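Galectin (Xenopus laevis, PDB 3WUC) is a proto-type galectin, a beta-sandwich lectin that holds a galactose-glucose glycan in its carbohydrate site and probably binds lactose and laminin. Local coordinates at residues N51-F54 with V58-N61; L65-K68 with W73-E76; L92-D95 with T101-L104; F94-C99 with E119-L124. All coordinates share one frame; numbering follows the deposited sequence. Where two conformers were deposited one is given.

Interaction 1: residues N51-F54 with V58-N61. With GAL (beta-D-galactopyranose), chain D; GLC (alpha-D-glucopyranose), chain C.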
loop_
_atom_site.group_PDB
_atom_site.type_symbol
_atom_site.label_atom_id
_atom_site.label_comp_id
_atom_site.label_asym_id
_atom_site.label_seq_id
_atom_site.Cartn_x
_atom_site.Cartn_y
_atom_site.Cartn_z
ATOM N N ASN B 51 -1.550 -12.817 20.172
ATOM C CA ASN B 51 -2.855 -12.760 20.665
ATOM C C ASN B 51 -3.110 -11.579 21.650
ATOM O O ASN B 51 -3.134 -11.744 22.867
ATOM C CB ASN B 51 -3.219 -14.093 21.319
ATOM C CG ASN B 51 -4.700 -14.243 21.736
ATOM O OD1 ASN B 51 -4.931 -14.967 22.774
ATOM N ND2 ASN B 51 -5.673 -13.620 21.064
ATOM N N PRO B 52 -3.284 -10.375 21.123
ATOM C CA PRO B 52 -3.666 -9.326 22.050
ATOM C C PRO B 52 -5.036 -9.573 22.673
ATOM O O PRO B 52 -5.996 -9.884 22.018
ATOM C CB PRO B 52 -3.646 -8.071 21.160
ATOM C CG PRO B 52 -2.787 -8.393 19.942
ATOM C CD PRO B 52 -3.131 -9.881 19.757
ATOM N N ARG B 53 -5.081 -9.494 24.033
ATOM C CA ARG B 53 -6.262 -9.751 24.835
ATOM C C ARG B 53 -6.711 -8.483 25.537
ATOM O O ARG B 53 -5.969 -7.944 26.380
ATOM C CB ARG B 53 -5.976 -10.750 25.911
ATOM C CG ARG B 53 -5.678 -12.134 25.244
ATOM C CD ARG B 53 -5.034 -13.150 26.198
ATOM N NE ARG B 53 -4.903 -14.461 25.533
ATOM C CZ ARG B 53 -4.787 -15.641 26.175
ATOM N NH1 ARG B 53 -4.700 -15.680 27.530
ATOM N NH2 ARG B 53 -4.714 -16.735 25.478
ATOM N N PHE B 54 -7.887 -8.058 25.134
ATOM C CA PHE B 54 -8.564 -6.948 25.841
ATOM C C PHE B 54 -8.952 -7.447 27.267
ATOM O O PHE B 54 -8.586 -6.826 28.278
ATOM C CB PHE B 54 -9.753 -6.394 25.029
ATOM C CG PHE B 54 -9.352 -5.846 23.727
ATOM C CD1 PHE B 54 -8.835 -4.575 23.639
ATOM C CD2 PHE B 54 -9.465 -6.614 22.568
ATOM C CE1 PHE B 54 -8.473 -4.034 22.396
ATOM C CE2 PHE B 54 -9.090 -6.083 21.340
ATOM C CZ PHE B 54 -8.606 -4.768 21.284
ATOM N N VAL B 58 -6.956 -14.712 32.672
ATOM C CA VAL B 58 -6.416 -13.802 33.676
ATOM C C VAL B 58 -5.837 -12.494 33.100
ATOM O O VAL B 58 -5.225 -11.691 33.808
ATOM C CB VAL B 58 -5.267 -14.505 34.479
ATOM C CG1 VAL B 58 -5.819 -15.733 35.202
ATOM C CG2 VAL B 58 -4.139 -14.931 33.546
ATOM N N ASP B 59 -5.989 -12.282 31.797
ATOM C CA ASP B 59 -5.281 -11.241 31.087
ATOM C C ASP B 59 -6.188 -10.092 30.685
ATOM O O ASP B 59 -7.288 -10.276 30.135
ATOM C CB ASP B 59 -4.681 -11.835 29.814
ATOM C CG ASP B 59 -3.697 -12.898 30.125
ATOM O OD1 ASP B 59 -2.739 -12.663 30.916
ATOM O OD2 ASP B 59 -3.863 -14.000 29.567
ATOM N N LYS B 60 -5.720 -8.899 30.996
ATOM C CA LYS B 60 -6.386 -7.657 30.674
ATOM C C LYS B 60 -5.427 -6.706 29.931
ATOM O O LYS B 60 -4.370 -6.383 30.443
ATOM C CB LYS B 60 -6.829 -6.962 31.995
ATOM C CG LYS B 60 -7.563 -5.668 31.761
ATOM C CD LYS B 60 -7.607 -4.876 33.068
ATOM C CE LYS B 60 -8.987 -4.281 33.323
ATOM N NZ LYS B 60 -9.322 -3.339 32.233
ATOM N N ASN B 61 -5.792 -6.246 28.739
ATOM C CA ASN B 61 -4.911 -5.370 27.949
ATOM C C ASN B 61 -3.471 -5.837 27.876
ATOM O O ASN B 61 -2.495 -5.118 28.134
ATOM C CB ASN B 61 -5.011 -3.904 28.414
ATOM C CG ASN B 61 -6.406 -3.366 28.345
ATOM O OD1 ASN B 61 -6.822 -2.572 29.240
ATOM N ND2 ASN B 61 -7.154 -3.776 27.408
HETATM C C1 GAL D . -5.477 -20.426 25.422
HETATM C C2 GAL D . -6.518 -19.949 24.444
HETATM C C3 GAL D . -6.044 -20.149 23.022
HETATM C C4 GAL D . -4.662 -19.526 22.860
HETATM C C5 GAL D . -3.733 -20.093 23.958
HETATM C C6 GAL D . -2.359 -19.464 23.847
HETATM O O2 GAL D . -7.682 -20.789 24.645
HETATM O O3 GAL D . -7.006 -19.723 22.097
HETATM O O4 GAL D . -4.758 -18.079 22.878
HETATM O O5 GAL D . -4.273 -19.745 25.222
HETATM O O6 GAL D . -1.485 -19.884 24.882
HETATM C C1 GLC C . -4.982 -20.767 30.709
HETATM C C2 GLC C . -4.325 -19.530 30.077
HETATM C C3 GLC C . -5.066 -19.251 28.763
HETATM C C4 GLC C . -5.178 -20.443 27.805
HETATM C C5 GLC C . -5.748 -21.656 28.558
HETATM C C6 GLC C . -5.652 -22.917 27.692
HETATM O O1 GLC C . -6.283 -20.342 31.026
HETATM O O2 GLC C . -4.463 -18.421 30.939
HETATM O O3 GLC C . -4.288 -18.230 28.098
HETATM O O4 GLC C . -6.024 -20.076 26.689
HETATM O O5 GLC C . -5.022 -21.854 29.799
HETATM O O6 GLC C . -4.383 -23.353 27.110
#

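Interaction 2: residues L65-K68 with W73-E76. With GAL (beta-D-galactopyranose), chain D; GLC (alpha-D-glucopyranose), chain C.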
loop_
_atom_site.group_PDB
_atom_site.type_symbol
_atom_site.label_atom_id
_atom_site.label_comp_id
_atom_site.label_asym_id
_atom_site.label_seq_id
_atom_site.Cartn_x
_atom_site.Cartn_y
_atom_site.Cartn_z
ATOM N N LEU B 65 1.809 -14.151 23.483
ATOM C CA LEU B 65 2.445 -14.861 22.371
ATOM C C LEU B 65 2.675 -16.327 22.769
ATOM O O LEU B 65 3.033 -16.659 23.902
ATOM C CB LEU B 65 3.756 -14.243 21.943
ATOM C CG LEU B 65 3.823 -12.770 21.554
ATOM C CD1 LEU B 65 5.260 -12.528 21.252
ATOM C CD2 LEU B 65 2.903 -12.311 20.402
ATOM N N ASN B 66 2.480 -17.232 21.800
ATOM C CA ASN B 66 2.828 -18.623 22.094
ATOM C C ASN B 66 3.153 -19.296 20.782
ATOM O O ASN B 66 3.036 -18.690 19.729
ATOM C CB ASN B 66 1.640 -19.335 22.807
ATOM C CG ASN B 66 2.097 -20.461 23.711
ATOM O OD1 ASN B 66 3.232 -20.945 23.639
ATOM N ND2 ASN B 66 1.130 -20.914 24.544
ATOM N N SER B 67 3.600 -20.532 20.898
ATOM C CA SER B 67 3.751 -21.438 19.771
ATOM C C SER B 67 2.868 -22.651 20.001
ATOM O O SER B 67 2.411 -22.921 21.080
ATOM C CB SER B 67 5.197 -21.852 19.691
ATOM O OG SER B 67 5.704 -22.358 20.931
ATOM N N LYS B 68 2.640 -23.406 18.926
ATOM C CA LYS B 68 1.763 -24.603 19.082
ATOM C C LYS B 68 2.453 -25.684 18.224
ATOM O O LYS B 68 2.966 -25.439 17.096
ATOM C CB LYS B 68 0.404 -24.328 18.483
ATOM C CG LYS B 68 -0.655 -25.251 19.015
ATOM C CD LYS B 68 -2.043 -24.910 18.501
ATOM C CE LYS B 68 -3.155 -25.521 19.361
ATOM N NZ LYS B 68 -4.502 -25.396 18.798
ATOM N N TRP B 73 -0.268 -26.371 22.819
ATOM C CA TRP B 73 0.349 -25.043 23.126
ATOM C C TRP B 73 1.577 -25.197 24.021
ATOM O O TRP B 73 1.637 -26.098 24.855
ATOM C CB TRP B 73 -0.639 -24.184 23.832
ATOM C CG TRP B 73 -1.829 -23.737 23.052
ATOM C CD1 TRP B 73 -3.110 -24.128 23.215
ATOM C CD2 TRP B 73 -1.839 -22.817 21.947
ATOM N NE1 TRP B 73 -3.939 -23.538 22.326
ATOM C CE2 TRP B 73 -3.166 -22.712 21.512
ATOM C CE3 TRP B 73 -0.834 -22.082 21.282
ATOM C CZ2 TRP B 73 -3.571 -21.834 20.449
ATOM C CZ3 TRP B 73 -1.236 -21.261 20.185
ATOM C CH2 TRP B 73 -2.565 -21.191 19.780
ATOM N N ASP B 74 2.559 -24.329 23.805
ATOM C CA ASP B 74 3.834 -24.308 24.560
ATOM C C ASP B 74 3.602 -23.244 25.679
ATOM O O ASP B 74 2.489 -23.049 26.094
ATOM C CB ASP B 74 5.022 -24.032 23.661
ATOM C CG ASP B 74 5.274 -25.154 22.590
ATOM O OD1 ASP B 74 5.304 -26.332 23.030
ATOM O OD2 ASP B 74 5.453 -24.911 21.327
ATOM N N ILE B 75 4.712 -22.612 26.141
ATOM C CA ILE B 75 4.587 -21.648 27.275
ATOM C C ILE B 75 4.300 -20.216 26.751
ATOM O O ILE B 75 5.004 -19.781 25.871
ATOM C CB ILE B 75 5.925 -21.678 28.081
ATOM C CG1 ILE B 75 6.176 -23.062 28.645
ATOM C CG2 ILE B 75 5.887 -20.649 29.148
ATOM C CD1 ILE B 75 7.500 -23.217 29.302
ATOM N N GLU B 76 3.325 -19.582 27.345
ATOM C CA GLU B 76 2.926 -18.227 26.947
ATOM C C GLU B 76 4.025 -17.238 27.320
ATOM O O GLU B 76 4.635 -17.285 28.398
ATOM C CB GLU B 76 1.663 -17.834 27.603
ATOM C CG GLU B 76 0.424 -18.502 27.051
ATOM C CD GLU B 76 -0.856 -18.271 27.789
ATOM O OE1 GLU B 76 -0.936 -17.539 28.839
ATOM O OE2 GLU B 76 -1.852 -18.761 27.257
HETATM C C1 GAL D . -5.477 -20.426 25.422
HETATM C C2 GAL D . -6.518 -19.949 24.444
HETATM C C3 GAL D . -6.044 -20.149 23.022
HETATM C C4 GAL D . -4.662 -19.526 22.860
HETATM C C5 GAL D . -3.733 -20.093 23.958
HETATM C C6 GAL D . -2.359 -19.464 23.847
HETATM O O2 GAL D . -7.682 -20.789 24.645
HETATM O O3 GAL D . -7.006 -19.723 22.097
HETATM O O4 GAL D . -4.758 -18.079 22.878
HETATM O O5 GAL D . -4.273 -19.745 25.222
HETATM O O6 GAL D . -1.485 -19.884 24.882
HETATM C C1 GLC C . -4.982 -20.767 30.709
HETATM C C2 GLC C . -4.325 -19.530 30.077
HETATM C C3 GLC C . -5.066 -19.251 28.763
HETATM C C4 GLC C . -5.178 -20.443 27.805
HETATM C C5 GLC C . -5.748 -21.656 28.558
HETATM C C6 GLC C . -5.652 -22.917 27.692
HETATM O O1 GLC C . -6.283 -20.342 31.026
HETATM O O2 GLC C . -4.463 -18.421 30.939
HETATM O O3 GLC C . -4.288 -18.230 28.098
HETATM O O4 GLC C . -6.024 -20.076 26.689
HETATM O O5 GLC C . -5.022 -21.854 29.799
HETATM O O6 GLC C . -4.383 -23.353 27.110
#

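Interaction 3: residues L92-D95 with T101-L104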
loop_
_atom_site.group_PDB
_atom_site.type_symbol
_atom_site.label_atom_id
_atom_site.label_comp_id
_atom_site.label_asym_id
_atom_site.label_seq_id
_atom_site.Cartn_x
_atom_site.Cartn_y
_atom_site.Cartn_z
ATOM N N LEU B 92 0.241 -5.121 12.197
ATOM C CA LEU B 92 1.299 -5.883 12.813
ATOM C C LEU B 92 2.266 -6.342 11.745
ATOM O O LEU B 92 1.808 -6.779 10.672
ATOM C CB LEU B 92 0.703 -7.115 13.579
ATOM C CG LEU B 92 -0.169 -6.791 14.824
ATOM C CD1 LEU B 92 -0.930 -8.046 15.287
ATOM C CD2 LEU B 92 0.768 -6.385 15.929
ATOM N N ILE B 93 3.546 -6.226 11.979
ATOM C CA ILE B 93 4.564 -6.633 11.005
ATOM C C ILE B 93 5.412 -7.715 11.688
ATOM O O ILE B 93 5.826 -7.578 12.825
ATOM C CB ILE B 93 5.417 -5.452 10.526
ATOM C CG1 ILE B 93 4.498 -4.468 9.863
ATOM C CG2 ILE B 93 6.454 -5.956 9.597
ATOM C CD1 ILE B 93 5.245 -3.193 9.530
ATOM N N PHE B 94 5.674 -8.813 10.992
ATOM C CA PHE B 94 6.464 -9.933 11.538
ATOM C C PHE B 94 7.691 -10.135 10.699
ATOM O O PHE B 94 7.565 -10.437 9.515
ATOM C CB PHE B 94 5.611 -11.211 11.551
ATOM C CG PHE B 94 4.317 -11.102 12.318
ATOM C CD1 PHE B 94 3.189 -10.561 11.820
ATOM C CD2 PHE B 94 4.304 -11.557 13.642
ATOM C CE1 PHE B 94 2.008 -10.420 12.536
ATOM C CE2 PHE B 94 3.087 -11.462 14.379
ATOM C CZ PHE B 94 2.016 -10.924 13.842
ATOM N N ASP B 95 8.861 -9.991 11.272
ATOM C CA ASP B 95 10.140 -10.225 10.603
ATOM C C ASP B 95 10.533 -11.673 10.882
ATOM O O ASP B 95 10.686 -12.034 12.029
ATOM C CB ASP B 95 11.269 -9.363 11.199
ATOM C CG ASP B 95 11.123 -7.943 10.988
ATOM O OD1 ASP B 95 10.284 -7.579 10.131
ATOM O OD2 ASP B 95 11.862 -7.175 11.734
ATOM N N THR B 101 10.737 -11.130 14.986
ATOM C CA THR B 101 10.471 -9.864 15.583
ATOM C C THR B 101 9.003 -9.452 15.281
ATOM O O THR B 101 8.664 -9.321 14.101
ATOM C CB THR B 101 11.435 -8.740 15.140
ATOM O OG1 THR B 101 12.807 -9.107 15.461
ATOM C CG2 THR B 101 11.086 -7.485 15.883
ATOM N N VAL B 102 8.189 -9.271 16.301
ATOM C CA VAL B 102 6.816 -8.753 16.168
ATOM C C VAL B 102 6.899 -7.209 16.345
ATOM O O VAL B 102 7.245 -6.742 17.456
ATOM C CB VAL B 102 5.796 -9.311 17.157
ATOM C CG1 VAL B 102 4.412 -8.839 16.855
ATOM C CG2 VAL B 102 5.949 -10.879 17.205
ATOM N N HIS B 103 6.706 -6.462 15.254
ATOM C CA HIS B 103 6.651 -4.996 15.279
ATOM C C HIS B 103 5.256 -4.548 15.599
ATOM O O HIS B 103 4.305 -4.689 14.807
ATOM C CB HIS B 103 7.050 -4.387 13.953
ATOM C CG HIS B 103 8.462 -4.624 13.577
ATOM N ND1 HIS B 103 9.480 -3.754 13.935
ATOM C CD2 HIS B 103 9.071 -5.687 12.994
ATOM C CE1 HIS B 103 10.633 -4.214 13.478
ATOM N NE2 HIS B 103 10.414 -5.381 12.895
ATOM N N LEU B 104 5.072 -3.991 16.773
ATOM C CA LEU B 104 3.847 -3.452 17.190
ATOM C C LEU B 104 3.612 -2.028 16.560
ATOM O O LEU B 104 4.646 -1.352 16.298
ATOM C CB LEU B 104 3.809 -3.347 18.722
ATOM C CG LEU B 104 4.070 -4.645 19.551
ATOM C CD1 LEU B 104 4.017 -4.395 20.978
ATOM C CD2 LEU B 104 3.029 -5.687 19.110
#

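Interaction 4: residues F94-C99 with E119-L124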
loop_
_atom_site.group_PDB
_atom_site.type_symbol
_atom_site.label_atom_id
_atom_site.label_comp_id
_atom_site.label_asym_id
_atom_site.label_seq_id
_atom_site.Cartn_x
_atom_site.Cartn_y
_atom_site.Cartn_z
ATOM N N PHE B 94 5.674 -8.813 10.992
ATOM C CA PHE B 94 6.464 -9.933 11.538
ATOM C C PHE B 94 7.691 -10.135 10.699
ATOM O O PHE B 94 7.565 -10.437 9.515
ATOM C CB PHE B 94 5.611 -11.211 11.551
ATOM C CG PHE B 94 4.317 -11.102 12.318
ATOM C CD1 PHE B 94 3.189 -10.561 11.820
ATOM C CD2 PHE B 94 4.304 -11.557 13.642
ATOM C CE1 PHE B 94 2.008 -10.420 12.536
ATOM C CE2 PHE B 94 3.087 -11.462 14.379
ATOM C CZ PHE B 94 2.016 -10.924 13.842
ATOM N N ASP B 95 8.861 -9.991 11.272
ATOM C CA ASP B 95 10.140 -10.225 10.603
ATOM C C ASP B 95 10.533 -11.673 10.882
ATOM O O ASP B 95 10.686 -12.034 12.029
ATOM C CB ASP B 95 11.269 -9.363 11.199
ATOM C CG ASP B 95 11.123 -7.943 10.988
ATOM O OD1 ASP B 95 10.284 -7.579 10.131
ATOM O OD2 ASP B 95 11.862 -7.175 11.734
ATOM N N PHE B 96 10.596 -12.520 9.881
ATOM C CA PHE B 96 10.943 -13.902 10.080
ATOM C C PHE B 96 12.450 -14.125 10.021
ATOM O O PHE B 96 13.083 -13.903 8.973
ATOM C CB PHE B 96 10.241 -14.679 9.021
ATOM C CG PHE B 96 10.410 -16.176 9.092
ATOM C CD1 PHE B 96 10.607 -16.824 10.269
ATOM C CD2 PHE B 96 10.284 -16.901 7.931
ATOM C CE1 PHE B 96 10.753 -18.250 10.307
ATOM C CE2 PHE B 96 10.373 -18.302 7.907
ATOM C CZ PHE B 96 10.608 -18.997 9.121
ATOM N N GLU B 97 13.028 -14.527 11.187
ATOM C CA GLU B 97 14.435 -14.864 11.332
ATOM C C GLU B 97 14.430 -15.978 12.368
ATOM O O GLU B 97 13.356 -16.341 12.930
ATOM C CB GLU B 97 15.264 -13.643 11.789
ATOM C CG GLU B 97 15.166 -12.450 10.859
ATOM C CD GLU B 97 15.931 -12.573 9.567
ATOM O OE1 GLU B 97 16.566 -13.610 9.353
ATOM O OE2 GLU B 97 15.879 -11.629 8.728
ATOM N N ASP B 98 15.633 -16.492 12.715
ATOM C CA ASP B 98 15.735 -17.402 13.823
ATOM C C ASP B 98 15.063 -16.912 15.053
ATOM O O ASP B 98 14.486 -17.690 15.849
ATOM C CB ASP B 98 17.253 -17.680 14.145
ATOM C CG ASP B 98 17.949 -18.490 13.004
ATOM O OD1 ASP B 98 17.273 -19.102 12.146
ATOM O OD2 ASP B 98 19.192 -18.570 13.000
ATOM N N CYS B 99 15.144 -15.606 15.293
ATOM C CA CYS B 99 14.319 -14.925 16.286
ATOM C C CYS B 99 13.325 -14.053 15.521
ATOM O O CYS B 99 13.785 -13.188 14.755
ATOM C CB CYS B 99 15.140 -14.054 17.147
ATOM S SG CYS B 99 14.195 -13.371 18.541
ATOM N N GLU B 119 11.833 -23.264 8.319
ATOM C CA GLU B 119 12.508 -22.470 7.296
ATOM C C GLU B 119 11.514 -21.683 6.440
ATOM O O GLU B 119 11.909 -20.771 5.810
ATOM C CB GLU B 119 13.418 -23.301 6.401
ATOM C CG GLU B 119 14.759 -23.629 7.148
ATOM C CD GLU B 119 15.530 -22.344 7.665
ATOM O OE1 GLU B 119 15.863 -21.395 6.861
ATOM O OE2 GLU B 119 15.838 -22.256 8.882
ATOM N N VAL B 120 10.260 -22.084 6.436
ATOM C CA VAL B 120 9.212 -21.413 5.616
ATOM C C VAL B 120 7.949 -21.344 6.404
ATOM O O VAL B 120 7.458 -22.350 6.922
ATOM C CB VAL B 120 8.977 -22.138 4.273
ATOM C CG1 VAL B 120 7.937 -21.420 3.432
ATOM C CG2 VAL B 120 10.256 -22.279 3.495
ATOM N N ILE B 121 7.382 -20.147 6.508
ATOM C CA ILE B 121 6.021 -19.946 6.999
ATOM C C ILE B 121 5.053 -19.925 5.887
ATOM O O ILE B 121 5.118 -19.109 4.956
ATOM C CB ILE B 121 5.893 -18.594 7.821
ATOM C CG1 ILE B 121 6.812 -18.782 9.074
ATOM C CG2 ILE B 121 4.432 -18.238 8.148
ATOM C CD1 ILE B 121 6.947 -17.505 9.792
ATOM N N ASN B 122 4.222 -20.914 5.858
ATOM C CA ASN B 122 3.244 -21.005 4.825
ATOM C C ASN B 122 1.804 -20.697 5.198
ATOM O O ASN B 122 0.895 -20.529 4.356
ATOM C CB ASN B 122 3.270 -22.415 4.227
ATOM C CG ASN B 122 4.321 -22.620 3.187
ATOM O OD1 ASN B 122 4.516 -21.776 2.257
ATOM N ND2 ASN B 122 5.067 -23.686 3.333
ATOM N N TYR B 123 1.487 -20.706 6.513
ATOM C CA TYR B 123 0.216 -20.481 7.025
ATOM C C TYR B 123 0.155 -19.224 7.866
ATOM O O TYR B 123 1.030 -18.987 8.693
ATOM C CB TYR B 123 -0.193 -21.674 7.960
ATOM C CG TYR B 123 -1.502 -21.582 8.696
ATOM C CD1 TYR B 123 -2.737 -21.948 8.150
ATOM C CD2 TYR B 123 -1.556 -21.164 10.019
ATOM C CE1 TYR B 123 -3.911 -21.906 8.836
ATOM C CE2 TYR B 123 -2.733 -21.083 10.720
ATOM C CZ TYR B 123 -3.927 -21.474 10.173
ATOM O OH TYR B 123 -5.093 -21.368 10.898
ATOM N N LEU B 124 -0.863 -18.414 7.526
ATOM C CA LEU B 124 -1.175 -17.184 8.272
ATOM C C LEU B 124 -2.657 -17.049 8.480
ATOM O O LEU B 124 -3.462 -17.179 7.525
ATOM C CB LEU B 124 -0.595 -15.973 7.522
ATOM C CG LEU B 124 -0.617 -14.604 8.246
ATOM C CD1 LEU B 124 0.519 -13.764 7.715
ATOM C CD2 LEU B 124 -1.994 -13.973 8.068
#

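Interaction 1: residues N51-F54 with V58-N61
Arg53 reaches across to Asp59 with one end of its guanidinium, a salt bridge of 2.8 Å from NH1 to OD2. The nitrogen meets OD2 nearly along the C-O axis, while the two flat groups are turned 51° against each other. The same NH1 gives a second, shorter bond to the glucose, 2.6 Å to GLC O3. NH2 turns to the galactose and donates to GAL O4 at 2.9 Å, with weak bonds to GAL O5 and GLC O3. Around its edge the guanidinium therefore meets the carboxylate and both sugars. Its remaining side is gripped by Asn51, whose OD1 accepts from NE at 2.8 Å and from NH2 at 3.2 Å, with OD1 lying in the guanidinium plane. This is the glycan site of the galectin beta-sandwich, where the end of strand 45-53 and the loop leading to strand 62-69 meet the sugar. Extended from CG to NE, the Arg53 chain carries its head out to the disaccharide. Further back, Asn61 N donates to Phe54 O at 2.9 Å and closes the loop where the chain turns its corner; Lys60 CA adds a CA-H...O contact of 3.4 Å to Phe54 O. In the second shell, Lys78 makes a salt bridge with Asp59 OD1, so the carboxylate is held between two cations. Arg34 NH1 also donates to Asn51 OD1 and Asn51 ND2 donates to Phe35 O, which fixes how the amide faces Arg53.

Interaction 2: residues L65-K68 with W73-E76
Lys68 and Trp73 pack side chain to side chain near the turn of the antiparallel hairpin formed by strands 62-69 and 72-79, where they are a non-hydrogen-bonded pair. The aliphatic part of Lys68 runs over one face of the indole, and CE lies 3.7 Å from the centroid of the five-membered ring in a CH-pi contact. The opposite face carries the galactose, whose C5 sits over the ring system; the closest approach is Trp73 CZ2 to GAL C4 at 3.5 Å. A tryptophan stacked on galactose is the signature of the galectin site. The tight part of the contact is polar and lies beside this stack. Ser67 OG donates to Asp74 OD2 at 2.6 Å, meeting the anti lone pair of that oxygen, and Asp74 N returns a bond to Ser67 O. With CG anti to its backbone N (chi1 -152°), Asn66 turns its amide across the hairpin, where ND2 gives one bond to Asp74 O at 3.0 Å and another to GAL O6. Arg115 backs this part, binding Ser67 OG and the Ile75 carbonyl. Toward solvent the hairpin is looser: Ile75 is exposed and points away from strand 62-69, and beyond Asp74 regular pairing gives way to a CA-H...O contact from Glu76 CA to Leu65 O. Lys68 NZ, still close to the indole, forms a salt bridge with Asp71. Glu76 stretches from this irregular segment to the sugars, its OE2 accepting from GAL O6 at 2.7 Å and from GLC O3 at 2.6 Å.

Interaction 3: residues L92-D95 with T101-L104
A beta hairpin of strands 89-96 and 99-103, within the five-stranded antiparallel sheet of the galectin sandwich, brings 92-95 alongside 101-104, the strand directions 161° apart. Ile93 with His103 and Asp95 with Thr101 are hydrogen-bonded pairs; Phe94 with Val102 between them is a non-hydrogen-bonded one. His103 N to Ile93 O is 2.8 Å, whereas the return bond, Ile93 N to His103 O, is weak at 3.3 Å. Asp95 and Thr101 exchange two more backbone bonds.

The sheet's two faces differ in character. On one, Phe94 and Val102 lie side by side, with CE2 3.8 Å from CG1, in the buried interior, where Phe94 also meets Val37 and Leu39 of the other sheet. Next along, Leu92 CD2 touches Leu104 CD2 at 4.0 Å.

The face carrying Ile93, Asp95, Thr101 and His103 is mixed, and Ile93 also packs on Glu89 of the second subunit. His103 CG lies anti to the carbonyl carbon (chi1 -65°), which lays the imidazole along the sheet toward Asp95, and Thr101 CG2 packs over one ring face. NE2 donates to Asp95 OD2 at 2.6 Å, in the imidazole plane but from above the carboxylate plane. So short a bond to a carboxylate would probably favour the protonated, charged imidazole and tie the two strands together outside their backbone ladder.

Interaction 4: residues F94-C99 with E119-L124
Phe96 and Ile121 meet across the interior of the galectin beta-sandwich: Phe96 comes from strand 89-96 of the five-stranded sheet, Ile121 from strand 120-127 of the facing one. The nearest CA atoms, those of these two residues, are 8.4 Å apart, and no hydrogen bond spans the segments, so side chains bridge the gap between the sheets.

Apolar contact carries most of it. Both side chains reach into the gap from opposing sheets and overlap there. Phe96 has its CG anti to the backbone N (chi1 -177°), which extends the ring across toward strand 120-127. The Ile121 delta methyl then sits over the ring centre in a CH-pi contact, CD1 lying 3.6 Å from the centroid and 6° off the ring normal. Behind that methyl, CG1 reaches the far rim, 3.8 Å from Phe96 CE2. Leu39 and Ile47 pack on Ile121 within its own sheet, while Lys18 and Ile118 touch Phe96.

Contacts with the backbone are fewer. The ring edge faces Val120, whose CA is 4.0 Å from Phe96 CE2.

Charged groups play their part at the margin. Asp98 and Glu119 hold their carboxylates near one another, OD1 and OE2 4.8 Å apart, without touching. Lys18 forms a salt bridge with each of them, which would offset the repulsion between like charges and links the turn after strand 89-96 to the loop just before strand 120-127.

Back at the ring, the closest backbone atom is the carbonyl oxygen of Glu119, with O 3.6 Å from Phe96 CE2.

Overall arrangement
Along the chain interactions 1, 2 and 3 follow in series, and interaction 4 starts from strand 89-96, sharing Phe94 and Asp95 with interaction 3. Interaction 1, at the end of strand 45-53 and the loop after it, and interaction 2 belong to the seven-stranded sheet, centres about 15 Å apart; they touch through Arg53 and Glu76 and both hold the galactose and glucose. Interaction 3 lies in the five-stranded sheet, about 17 Å from interaction 2 between centres. Interaction 4 joins the two sheets, its centre about 11 Å from that of interaction 3 and about 24 Å from that of interaction 1, on the opposite side of the chain's centre. Sugar recognition thus occupies one sheet, while the other packs behind it.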